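Long-range contacts in ABC transporter sugar binding protein (Xanthomonas axonopodis pv. citri, PDB 3UOR), which probably binds maltose or related sugars in the periplasm and delivers them to an ABC transporter for import: residues I187-E193 with W238-E244; Y215-R219 with L405-D410; W166-E170 with F229-M233. All blocks are in the same frame, centred on the assembly; numbering follows the deposited sequence.

In the fold
In this periplasmic binding protein, interactions 1 and 3 lie at and beside strand 187-188, which pairs with 259-264, whereas interaction 2 uses the separate hairpin 209-210/215-216. Along the chain their first segments come in the order 166-170, 187-193, 215-219, and their second segments 229-233, 238-244, 405-410, so every pair interleaves. Interactions 1 and 3 have centres about 14 Å apart and touch: helix 221-235, which carries 229-233, ends just before 238-244, and Met-189 CE packs on Met-233 SD. Interaction 2 stands apart, its centre about 24 Å from each of the others, and ties the late helix 398-412 to strand 215-216. Chain segments distant in sequence are thereby joined.

Interaction 1. Residues I187-E193 with W238-E244; sequences ILMPLNE and WAPKVSE
Leu-188 presents its CD1 methyl to two side chains of the facing loop, Pro-240 CG and Val-242 CG2, each 4.0 Å away and each crossed at about a right angle. The setting is the alpha/beta fold of a periplasmic solute-binding protein: strand 187-188, parallel to strand 259-264, runs into a type I beta turn from Pro-190 to Glu-193, and the loop 238-244 follows along it. At the start of the strand, the CG2 branch of Ile-187 meets the methyl of Ala-239, while Ile-187 N donates to Trp-238 O at 3.1 Å, the donor lying 36° out of the carbonyl plane. Further along, Leu-191 N gives a nearly straight bond to Val-242 O, 2.8 Å at 175°, and the Leu-191 CD1 methyl rests on the backbone of Lys-241. Helix 377-394 also touches Leu-191, through Val-392 and Arg-393, and Tyr-234 OH hydrogen-bonds Met-189 O.

The turn ends in a polar group. Asn-192 has CG between its backbone N and carbonyl carbon (chi1 59°), which swings the amide toward the second segment. The two acidic ends there, Glu-193 and Glu-244, come close with their carboxylates steeply turned; Glu-193 OE1 accepts from Gln-196 NE2, whereas Glu-244 is poorly ordered, which makes their separation uncertain. Beside them Glu-244 N reaches Asn-192 OD1 at 2.6 Å, from above the amide plane.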
# COMPACT_ATOMS: atom_id res chain seq x y z
N ILE A 187 -8.30 19.37 -0.76
CA ILE A 187 -7.52 18.14 -0.60
C ILE A 187 -6.14 18.24 -1.25
O ILE A 187 -5.99 18.86 -2.31
CB ILE A 187 -8.26 16.94 -1.21
CG1 ILE A 187 -7.53 15.62 -0.92
CG2 ILE A 187 -8.40 17.12 -2.72
CD1 ILE A 187 -8.36 14.39 -1.32
N LEU A 188 -5.15 17.63 -0.61
CA LEU A 188 -3.81 17.54 -1.15
C LEU A 188 -3.50 16.12 -1.66
O LEU A 188 -3.55 15.15 -0.90
CB LEU A 188 -2.77 17.93 -0.09
CG LEU A 188 -1.33 17.65 -0.53
CD1 LEU A 188 -0.96 18.56 -1.68
CD2 LEU A 188 -0.35 17.83 0.63
N MET A 189 -3.20 16.03 -2.95
CA MET A 189 -2.78 14.80 -3.61
C MET A 189 -1.61 15.18 -4.53
O MET A 189 -1.83 15.60 -5.67
CB MET A 189 -3.91 14.25 -4.49
CG MET A 189 -5.21 13.92 -3.78
SD MET A 189 -6.40 13.08 -4.85
CE MET A 189 -6.77 14.40 -6.04
N PRO A 190 -0.38 15.04 -4.03
CA PRO A 190 0.79 15.47 -4.82
C PRO A 190 0.86 14.76 -6.17
O PRO A 190 0.76 13.54 -6.21
CB PRO A 190 1.98 15.08 -3.94
CG PRO A 190 1.41 14.98 -2.56
CD PRO A 190 0.00 14.48 -2.73
N LEU A 191 1.05 15.52 -7.24
CA LEU A 191 1.01 15.00 -8.61
C LEU A 191 2.16 14.03 -8.96
O LEU A 191 2.09 13.33 -9.96
CB LEU A 191 1.00 16.17 -9.60
CG LEU A 191 -0.34 16.90 -9.70
CD1 LEU A 191 -0.20 18.21 -10.47
CD2 LEU A 191 -1.38 16.00 -10.36
N ASN A 192 3.20 14.01 -8.13
CA ASN A 192 4.33 13.11 -8.34
C ASN A 192 4.09 11.71 -7.76
O ASN A 192 4.90 10.81 -7.95
CB ASN A 192 5.60 13.69 -7.70
CG ASN A 192 5.43 13.93 -6.22
OD1 ASN A 192 4.68 14.81 -5.80
ND2 ASN A 192 6.10 13.12 -5.40
N GLU A 193 2.99 11.53 -7.03
CA GLU A 193 2.67 10.23 -6.43
C GLU A 193 1.62 9.53 -7.28
O GLU A 193 0.74 10.17 -7.83
CB GLU A 193 2.18 10.42 -4.98
CG GLU A 193 3.21 11.16 -4.11
CD GLU A 193 2.73 11.46 -2.70
OE1 GLU A 193 1.54 11.26 -2.39
OE2 GLU A 193 3.57 11.93 -1.90
N TRP A 238 -10.15 22.05 -6.33
CA TRP A 238 -10.32 21.38 -5.03
C TRP A 238 -8.96 20.92 -4.52
O TRP A 238 -8.66 21.02 -3.32
CB TRP A 238 -11.30 20.20 -5.10
CG TRP A 238 -12.67 20.60 -5.53
CD1 TRP A 238 -13.24 21.82 -5.37
CD2 TRP A 238 -13.64 19.78 -6.18
NE1 TRP A 238 -14.52 21.81 -5.88
CE2 TRP A 238 -14.79 20.57 -6.39
CE3 TRP A 238 -13.65 18.44 -6.61
CZ2 TRP A 238 -15.94 20.07 -7.01
CZ3 TRP A 238 -14.79 17.95 -7.23
CH2 TRP A 238 -15.92 18.77 -7.43
N ALA A 239 -8.13 20.43 -5.45
CA ALA A 239 -6.78 19.99 -5.16
C ALA A 239 -5.77 20.87 -5.89
O ALA A 239 -5.89 21.06 -7.10
CB ALA A 239 -6.61 18.58 -5.62
N PRO A 240 -4.74 21.36 -5.18
CA PRO A 240 -3.70 22.19 -5.80
C PRO A 240 -2.88 21.39 -6.80
O PRO A 240 -2.65 20.19 -6.61
CB PRO A 240 -2.82 22.60 -4.62
CG PRO A 240 -3.01 21.47 -3.60
CD PRO A 240 -4.46 21.09 -3.75
N LYS A 241 -2.41 22.07 -7.84
CA LYS A 241 -1.60 21.43 -8.86
C LYS A 241 -0.13 21.47 -8.47
O LYS A 241 0.65 22.25 -9.02
CB LYS A 241 -1.84 22.10 -10.22
CG LYS A 241 -3.24 21.86 -10.76
CD LYS A 241 -3.43 22.53 -12.11
CE LYS A 241 -4.84 22.28 -12.62
NZ LYS A 241 -5.13 22.98 -13.91
N VAL A 242 0.25 20.64 -7.50
CA VAL A 242 1.62 20.66 -6.99
C VAL A 242 2.20 19.27 -6.84
O VAL A 242 1.45 18.29 -6.73
CB VAL A 242 1.69 21.36 -5.62
CG1 VAL A 242 1.38 22.85 -5.76
CG2 VAL A 242 0.73 20.72 -4.66
N SER A 243 3.54 19.19 -6.86
CA SER A 243 4.28 17.99 -6.49
C SER A 243 4.66 18.10 -5.03
O SER A 243 4.57 19.18 -4.45
CB SER A 243 5.54 17.86 -7.34
OG SER A 243 5.20 17.59 -8.69
N GLU A 244 5.10 16.99 -4.42
CA GLU A 244 5.37 16.98 -2.97
C GLU A 244 6.47 17.96 -2.59
O GLU A 244 6.45 18.55 -1.51
CB GLU A 244 5.73 15.58 -2.46
CG GLU A 244 6.04 15.56 -0.95
CD GLU A 244 6.06 14.16 -0.35
OE1 GLU A 244 6.12 13.18 -1.13
OE2 GLU A 244 6.03 14.05 0.90

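Interaction 2. Residues Y215-R219 with L405-D410; sequences YGNFR and LDQRVD
Asp-406 receives Phe-218 and Arg-219 on its two carboxylate oxygens. OD1 takes the backbone N of Phe-218 on its syn side at 2.8 Å. OD2 accepts twice from Arg-219: its anti lone pair meets NE at 2.7 Å and 170°, a salt bridge with the oxygen in the guanidinium plane, and the backbone N arrives from above the carboxylate plane at 3.0 Å. Three donors thus hold the carboxylate, fixing its rotation and probably favouring its charged form. The Arg-219 chain bends at chi3 (-66°), which turns NE back to OD2; the guanidinium and carboxylate planes are 73° apart.

One helical turn on, Asp-410 OD1 accepts from Gly-216 N at 2.9 Å, and the same carboxylate lies at the edge of the Tyr-215 ring, nearly perpendicular to it. Asp-410 OD2 and Arg-219 NH2 remain 4.3 Å apart, beyond a salt bridge. A water lies between them, accepting from Arg-219 NH2 and within hydrogen-bonding distance of Gly-216 O and Asp-410 OD2.

Apolar groups continue the contact: Leu-405 CG sits over one face of the Phe-218 ring, a CH-pi contact 4.1 Å from the centroid, and Val-409 approaches the same ring with CG2 while its CG1 lies 3.7 Å from Gly-216 CA.

Outward from this shell, Phe-223 meets the Phe-218 ring edge-to-face, and Ile-380 of helix 377-394 touches both Phe-218 and Val-409. Strand 215-216 pairs antiparallel with 209-210, whose Leu-209 packs on Val-409; the two-stranded hairpin and the residues that follow it are therefore seated against helix 398-412, with helix 377-394 alongside.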
# COMPACT_ATOMS: atom_id res chain seq x y z
N TYR A 215 -1.70 -6.99 -22.06
CA TYR A 215 -1.91 -5.67 -22.65
C TYR A 215 -2.40 -4.71 -21.60
O TYR A 215 -3.03 -5.12 -20.62
CB TYR A 215 -2.97 -5.72 -23.74
CG TYR A 215 -2.58 -6.45 -25.00
CD1 TYR A 215 -1.92 -5.79 -26.03
CD2 TYR A 215 -2.88 -7.80 -25.17
CE1 TYR A 215 -1.56 -6.44 -27.19
CE2 TYR A 215 -2.52 -8.46 -26.33
CZ TYR A 215 -1.87 -7.78 -27.33
OH TYR A 215 -1.52 -8.43 -28.49
N GLY A 216 -2.14 -3.42 -21.81
CA GLY A 216 -2.69 -2.43 -20.91
C GLY A 216 -4.19 -2.33 -21.14
O GLY A 216 -4.66 -2.59 -22.24
N ASN A 217 -4.94 -1.97 -20.11
CA ASN A 217 -6.37 -1.79 -20.27
C ASN A 217 -6.75 -0.43 -19.74
O ASN A 217 -7.84 -0.27 -19.18
CB ASN A 217 -7.17 -2.86 -19.51
CG ASN A 217 -8.64 -2.84 -19.87
OD1 ASN A 217 -9.01 -2.65 -21.02
ND2 ASN A 217 -9.50 -3.06 -18.88
N PHE A 218 -5.86 0.54 -19.90
CA PHE A 218 -6.13 1.89 -19.42
C PHE A 218 -7.16 2.62 -20.28
O PHE A 218 -7.79 3.59 -19.84
CB PHE A 218 -4.83 2.67 -19.23
CG PHE A 218 -3.95 2.11 -18.14
CD1 PHE A 218 -4.04 2.58 -16.84
CD2 PHE A 218 -3.08 1.07 -18.41
CE1 PHE A 218 -3.25 2.05 -15.82
CE2 PHE A 218 -2.29 0.53 -17.41
CZ PHE A 218 -2.38 1.02 -16.11
N ARG A 219 -7.37 2.12 -21.50
CA ARG A 219 -8.46 2.60 -22.34
C ARG A 219 -9.83 2.08 -21.90
O ARG A 219 -10.87 2.48 -22.44
CB ARG A 219 -8.21 2.23 -23.80
CG ARG A 219 -7.25 3.18 -24.52
CD ARG A 219 -6.92 2.66 -25.89
NE ARG A 219 -6.17 1.41 -25.81
CZ ARG A 219 -5.80 0.70 -26.87
NH1 ARG A 219 -6.12 1.12 -28.09
NH2 ARG A 219 -5.12 -0.42 -26.70
N LEU A 405 -1.04 5.90 -22.87
CA LEU A 405 -0.66 5.04 -21.74
C LEU A 405 -0.67 3.58 -22.16
O LEU A 405 0.32 2.88 -21.95
CB LEU A 405 -1.57 5.28 -20.53
CG LEU A 405 -1.27 4.51 -19.24
CD1 LEU A 405 0.20 4.65 -18.81
CD2 LEU A 405 -2.18 5.04 -18.15
N ASP A 406 -1.77 3.13 -22.76
CA ASP A 406 -1.81 1.77 -23.32
C ASP A 406 -0.65 1.45 -24.29
O ASP A 406 -0.09 0.34 -24.25
CB ASP A 406 -3.17 1.46 -23.97
CG ASP A 406 -4.18 0.90 -22.96
OD1 ASP A 406 -3.77 0.57 -21.82
OD2 ASP A 406 -5.37 0.76 -23.31
N GLN A 407 -0.29 2.41 -25.15
CA GLN A 407 0.86 2.20 -26.03
C GLN A 407 2.11 1.96 -25.22
O GLN A 407 2.84 1.03 -25.49
CB GLN A 407 1.10 3.40 -26.97
CG GLN A 407 0.08 3.57 -28.07
CD GLN A 407 0.44 4.73 -29.00
OE1 GLN A 407 -0.39 5.61 -29.28
NE2 GLN A 407 1.69 4.74 -29.48
N ARG A 408 2.38 2.81 -24.23
CA ARG A 408 3.56 2.62 -23.39
C ARG A 408 3.48 1.28 -22.66
O ARG A 408 4.47 0.54 -22.58
CB ARG A 408 3.72 3.77 -22.38
CG ARG A 408 3.96 5.16 -23.02
CD ARG A 408 5.17 5.16 -23.98
NE ARG A 408 4.84 5.85 -25.23
CZ ARG A 408 4.80 5.26 -26.43
NH1 ARG A 408 5.10 3.99 -26.55
NH2 ARG A 408 4.46 5.96 -27.50
N VAL A 409 2.32 0.95 -22.12
CA VAL A 409 2.20 -0.28 -21.33
C VAL A 409 2.34 -1.52 -22.22
O VAL A 409 3.02 -2.48 -21.85
CB VAL A 409 0.89 -0.31 -20.50
CG1 VAL A 409 0.71 -1.67 -19.78
CG2 VAL A 409 0.90 0.86 -19.49
N ASP A 410 1.77 -1.47 -23.41
CA ASP A 410 1.93 -2.54 -24.38
C ASP A 410 3.39 -2.80 -24.75
O ASP A 410 3.78 -3.95 -24.96
CB ASP A 410 1.07 -2.26 -25.63
CG ASP A 410 -0.42 -2.41 -25.34
OD1 ASP A 410 -0.75 -2.84 -24.23
OD2 ASP A 410 -1.25 -2.13 -26.22
O HOH W 1 -3.83 -2.07 -24.80

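Interaction 3. Residues W166-E170 with F229-M233; sequences WAEME and FYDNM
Trp-166 and Phe-229 form a face-to-face aromatic stack between two helices of the alpha/beta solute-binding fold, segments of 166-180 and 221-235 that run parallel within 2° with their axes 12.1 Å apart. That wide spacing is bridged by side chains. The five-membered ring of the indole lies over the Phe-229 ring with centroids 3.7 Å apart and planes at 1°, and Phe-229 CB covers the six-membered ring in a CH-pi contact. Phe-229 gets there with CG anti to its backbone N, extending the ring across the gap. Phe-200 meets both rings at a steep angle, and Gln-203 accepts from Trp-166 NE1.

On the Met-169 side of the Phe-229 rim the contacts are longer. Met-169, with its chain extended, puts SD at the ring edge, 4.0 Å from Phe-229 CZ, a Met-aromatic contact. Its methyl only just approaches that of Met-233.

The partly exposed side is looser and polar. The Glu-170 carboxylate lies almost coplanar with the Phe-229 ring, 13° between planes, and presents OE2 to its edge. Asn-232, whose OD1 accepts from Gln-236, crosses the Glu-170 side chain at about a right angle; a water joins them, accepting from Asn-232 ND2 and donating to Phe-229 O and, at 2.6 Å, to Glu-170 OE2.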
# COMPACT_ATOMS: atom_id res chain seq x y z
N TRP A 166 -18.17 8.94 -4.08
CA TRP A 166 -17.56 9.95 -4.93
C TRP A 166 -18.37 11.24 -5.01
O TRP A 166 -17.83 12.33 -4.78
CB TRP A 166 -17.33 9.38 -6.33
CG TRP A 166 -16.09 8.48 -6.41
CD1 TRP A 166 -15.38 7.95 -5.37
CD2 TRP A 166 -15.47 8.01 -7.61
NE1 TRP A 166 -14.35 7.17 -5.85
CE2 TRP A 166 -14.38 7.20 -7.22
CE3 TRP A 166 -15.72 8.19 -8.98
CZ2 TRP A 166 -13.53 6.58 -8.16
CZ3 TRP A 166 -14.88 7.58 -9.91
CH2 TRP A 166 -13.80 6.79 -9.49
N ALA A 167 -19.66 11.13 -5.33
CA ALA A 167 -20.49 12.34 -5.47
C ALA A 167 -20.56 13.14 -4.17
O ALA A 167 -20.47 14.37 -4.19
CB ALA A 167 -21.89 12.01 -5.97
N GLU A 168 -20.75 12.45 -3.05
CA GLU A 168 -20.72 13.11 -1.74
C GLU A 168 -19.35 13.80 -1.53
O GLU A 168 -19.27 14.90 -1.00
CB GLU A 168 -20.97 12.10 -0.62
CG GLU A 168 -22.36 11.47 -0.65
CD GLU A 168 -22.52 10.30 0.31
OE1 GLU A 168 -21.52 9.89 0.96
OE2 GLU A 168 -23.67 9.80 0.43
N MET A 169 -18.29 13.13 -1.94
CA MET A 169 -16.96 13.70 -1.77
C MET A 169 -16.84 15.01 -2.57
O MET A 169 -16.30 16.01 -2.07
CB MET A 169 -15.88 12.70 -2.20
CG MET A 169 -14.49 13.12 -1.71
SD MET A 169 -13.20 12.04 -2.31
CE MET A 169 -11.78 12.95 -1.71
N GLU A 170 -17.36 15.00 -3.79
CA GLU A 170 -17.31 16.20 -4.63
C GLU A 170 -18.06 17.38 -3.99
O GLU A 170 -17.55 18.51 -3.93
CB GLU A 170 -17.85 15.90 -6.04
CG GLU A 170 -17.02 14.84 -6.75
CD GLU A 170 -17.27 14.84 -8.25
OE1 GLU A 170 -18.35 15.29 -8.69
OE2 GLU A 170 -16.39 14.39 -9.00
N PHE A 229 -12.46 11.35 -12.50
CA PHE A 229 -12.71 11.77 -11.11
C PHE A 229 -11.46 12.46 -10.52
O PHE A 229 -11.55 13.53 -9.92
CB PHE A 229 -13.08 10.53 -10.27
CG PHE A 229 -13.40 10.83 -8.83
CD1 PHE A 229 -14.48 11.63 -8.49
CD2 PHE A 229 -12.64 10.25 -7.81
CE1 PHE A 229 -14.78 11.89 -7.15
CE2 PHE A 229 -12.93 10.49 -6.48
CZ PHE A 229 -14.01 11.31 -6.14
N TYR A 230 -10.30 11.85 -10.72
CA TYR A 230 -9.03 12.40 -10.23
C TYR A 230 -8.67 13.76 -10.89
O TYR A 230 -8.37 14.74 -10.21
CB TYR A 230 -7.94 11.35 -10.49
CG TYR A 230 -6.52 11.77 -10.16
CD1 TYR A 230 -6.02 11.66 -8.86
CD2 TYR A 230 -5.66 12.22 -11.16
CE1 TYR A 230 -4.70 12.00 -8.57
CE2 TYR A 230 -4.34 12.57 -10.87
CZ TYR A 230 -3.87 12.45 -9.58
OH TYR A 230 -2.57 12.78 -9.26
N ASP A 231 -8.71 13.82 -12.21
CA ASP A 231 -8.39 15.08 -12.91
C ASP A 231 -9.35 16.20 -12.50
O ASP A 231 -8.95 17.34 -12.25
CB ASP A 231 -8.46 14.86 -14.42
CG ASP A 231 -8.04 16.09 -15.22
OD1 ASP A 231 -7.15 16.85 -14.75
OD2 ASP A 231 -8.59 16.28 -16.32
N ASN A 232 -10.64 15.86 -12.39
CA ASN A 232 -11.65 16.87 -12.04
C ASN A 232 -11.31 17.65 -10.76
O ASN A 232 -11.60 18.83 -10.68
CB ASN A 232 -13.03 16.22 -11.91
CG ASN A 232 -14.12 17.25 -11.70
OD1 ASN A 232 -14.37 18.10 -12.56
ND2 ASN A 232 -14.79 17.18 -10.56
N MET A 233 -10.72 16.99 -9.77
CA MET A 233 -10.42 17.65 -8.50
C MET A 233 -9.42 18.80 -8.68
O MET A 233 -9.51 19.81 -8.01
CB MET A 233 -9.86 16.66 -7.47
CG MET A 233 -10.84 15.54 -7.08
SD MET A 233 -10.23 14.62 -5.63
CE MET A 233 -10.86 13.00 -6.06
O HOH W 2 -13.84 14.90 -8.89